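Local coordinates for DNA processing protein DprA (Streptococcus pneumoniae, PDB 3UQZ) that binds single-stranded DNA cooperatively, shields it from nucleases and helps load the recombinase RecA onto it during natural transformation, at residues I88-V93 against R208-A213. Numbering follows the deposited sequence.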
loop_
_atom_site.group_PDB
_atom_site.type_symbol
_atom_site.label_atom_id
_atom_site.label_comp_id
_atom_site.label_asym_id
_atom_site.label_seq_id
_atom_site.Cartn_x
_atom_site.Cartn_y
_atom_site.Cartn_z
ATOM N N ILE A 88 -3.117 -22.427 -16.910
ATOM C CA ILE A 88 -3.559 -21.130 -17.423
ATOM C C ILE A 88 -4.421 -21.266 -18.661
ATOM O O ILE A 88 -4.371 -22.283 -19.359
ATOM C CB ILE A 88 -2.400 -20.114 -17.635
ATOM C CG1 ILE A 88 -1.434 -20.548 -18.761
ATOM C CG2 ILE A 88 -1.671 -19.812 -16.338
ATOM C CD1 ILE A 88 -0.918 -19.460 -19.608
ATOM N N TYR A 89 -5.208 -20.232 -18.942
ATOM C CA TYR A 89 -6.003 -20.196 -20.156
ATOM C C TYR A 89 -5.006 -19.909 -21.298
ATOM O O TYR A 89 -4.139 -19.034 -21.153
ATOM C CB TYR A 89 -7.090 -19.105 -20.068
ATOM C CG TYR A 89 -7.751 -18.821 -21.399
ATOM C CD1 TYR A 89 -8.580 -19.765 -22.004
ATOM C CD2 TYR A 89 -7.505 -17.635 -22.082
ATOM C CE1 TYR A 89 -9.155 -19.527 -23.250
ATOM C CE2 TYR A 89 -8.071 -17.389 -23.331
ATOM C CZ TYR A 89 -8.899 -18.337 -23.909
ATOM O OH TYR A 89 -9.471 -18.101 -25.136
ATOM N N ASP A 90 -5.108 -20.667 -22.403
ATOM C CA ASP A 90 -4.236 -20.537 -23.581
ATOM C C ASP A 90 -2.762 -20.853 -23.258
ATOM O O ASP A 90 -1.854 -20.155 -23.707
ATOM C CB ASP A 90 -4.431 -19.170 -24.292
ATOM C CG ASP A 90 -3.970 -19.110 -25.735
ATOM O OD1 ASP A 90 -4.012 -20.148 -26.411
ATOM O OD2 ASP A 90 -3.580 -18.013 -26.189
ATOM N N ALA A 91 -2.532 -21.929 -22.480
ATOM C CA ALA A 91 -1.193 -22.383 -22.108
ATOM C C ALA A 91 -0.340 -22.625 -23.372
ATOM O O ALA A 91 -0.863 -23.176 -24.342
ATOM C CB ALA A 91 -1.290 -23.656 -21.293
ATOM N N PRO A 92 0.934 -22.161 -23.431
ATOM C CA PRO A 92 1.747 -22.394 -24.645
ATOM C C PRO A 92 1.804 -23.870 -24.986
ATOM O O PRO A 92 2.055 -24.714 -24.132
ATOM C CB PRO A 92 3.132 -21.833 -24.290
ATOM C CG PRO A 92 3.132 -21.692 -22.834
ATOM C CD PRO A 92 1.714 -21.455 -22.396
ATOM N N VAL A 93 1.460 -24.179 -26.220
ATOM C CA VAL A 93 1.405 -25.549 -26.712
ATOM C C VAL A 93 2.806 -26.133 -27.023
ATOM O O VAL A 93 3.033 -27.328 -26.824
ATOM C CB VAL A 93 0.367 -25.627 -27.851
ATOM C CG1 VAL A 93 0.993 -25.672 -29.240
ATOM C CG2 VAL A 93 -0.620 -26.743 -27.616
ATOM N N ARG A 208 3.863 -13.182 -24.335
ATOM C CA ARG A 208 5.044 -13.614 -23.581
ATOM C C ARG A 208 4.763 -13.446 -22.065
ATOM O O ARG A 208 5.125 -14.326 -21.280
ATOM C CB ARG A 208 6.211 -12.711 -24.036
ATOM C CG ARG A 208 7.574 -12.943 -23.456
ATOM C CD ARG A 208 7.993 -11.999 -22.330
ATOM N NE ARG A 208 7.457 -10.646 -22.419
ATOM C CZ ARG A 208 8.199 -9.553 -22.454
ATOM N NH1 ARG A 208 9.518 -9.641 -22.443
ATOM N NH2 ARG A 208 7.629 -8.360 -22.509
ATOM N N ASN A 209 4.094 -12.333 -21.670
ATOM C CA ASN A 209 3.755 -12.023 -20.275
ATOM C C ASN A 209 2.864 -13.059 -19.597
ATOM O O ASN A 209 3.007 -13.295 -18.391
ATOM C CB ASN A 209 3.155 -10.633 -20.147
ATOM C CG ASN A 209 4.123 -9.517 -20.419
ATOM O OD1 ASN A 209 5.330 -9.604 -20.162
ATOM N ND2 ASN A 209 3.599 -8.417 -20.917
ATOM N N ARG A 210 1.953 -13.666 -20.369
ATOM C CA ARG A 210 1.035 -14.726 -19.942
ATOM C C ARG A 210 1.844 -15.940 -19.418
ATOM O O ARG A 210 1.473 -16.520 -18.394
ATOM C CB ARG A 210 0.095 -15.077 -21.114
ATOM C CG ARG A 210 -0.169 -16.564 -21.361
ATOM C CD ARG A 210 -0.828 -16.870 -22.700
ATOM N NE ARG A 210 0.096 -16.594 -23.797
ATOM C CZ ARG A 210 0.544 -17.502 -24.655
ATOM N NH1 ARG A 210 0.130 -18.757 -24.581
ATOM N NH2 ARG A 210 1.399 -17.154 -25.604
ATOM N N ILE A 211 2.984 -16.267 -20.093
ATOM C CA ILE A 211 3.908 -17.357 -19.740
ATOM C C ILE A 211 4.689 -16.995 -18.466
ATOM O O ILE A 211 4.790 -17.839 -17.576
ATOM C CB ILE A 211 4.845 -17.742 -20.927
ATOM C CG1 ILE A 211 4.035 -18.078 -22.193
ATOM C CG2 ILE A 211 5.804 -18.897 -20.543
ATOM C CD1 ILE A 211 4.833 -18.064 -23.503
ATOM N N ILE A 212 5.236 -15.745 -18.380
ATOM C CA ILE A 212 5.963 -15.246 -17.202
ATOM C C ILE A 212 5.101 -15.451 -15.949
ATOM O O ILE A 212 5.565 -16.070 -14.989
ATOM C CB ILE A 212 6.404 -13.758 -17.357
ATOM C CG1 ILE A 212 7.448 -13.576 -18.487
ATOM C CG2 ILE A 212 6.936 -13.188 -16.021
ATOM C CD1 ILE A 212 7.740 -12.168 -18.839
ATOM N N ALA A 213 3.843 -14.971 -15.982
ATOM C CA ALA A 213 2.899 -15.102 -14.876
ATOM C C ALA A 213 2.510 -16.563 -14.637
ATOM O O ALA A 213 2.602 -17.023 -13.504
ATOM C CB ALA A 213 1.664 -14.258 -15.141
#
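Arg210 reaches out from helix 204-215 to the loop 88-93 and hands one N-H to the backbone of Asp90. Its NH1 lies 2.6 Å from Asp90 O, almost in line with the carbonyl bond, although the hydrogen bond is bent, with an N-H...O angle of 137°. The carboxylate of Asp90 makes no bond to the arginine and can add at most a charge attraction: OD2 sits over one face of the guanidinium, 4.1 Å from NH1, with the two planes 21° apart, while OD1 is taken by Asn18 ND2. A bend in the arginine chain at chi3 (68°) turns the guanidinium so that it lies beside the pyrrolidine ring of Pro92, with NH1 3.8 Å from Pro92 CD. Over the opposite face, above its centre, comes Ile211 CG1, which also packs against Pro92 CG at 3.8 Å. Nearer the helix, the aliphatic part of Arg210 meets Ile88 at about a right angle, CD1 of the isoleucine approaching CG of the arginine.

Two more bonds fix the guanidinium: NE is held by Ala207 O of its own helix, and NH2 by a salt bridge to Glu193, whose side chain also touches Pro92; all three nitrogens thus have acceptors. The carbonyl they present NH1 to belongs to a type II turn from Ile88 to Ala91, with Asp90 in a left-handed conformation (phi 63°, psi 43°). Asn18, at the start of helix 18-28 in the sterile alpha motif region, also bonds Ala91 O and Val93 N.

The loop, leading into strand 94-99, is thereby fastened on one side to that N-terminal region and on another to a helix that precedes strand 218-222 of the parallel core, a helix-to-loop contact within the extended Rossmann fold of the DprA/Smf family.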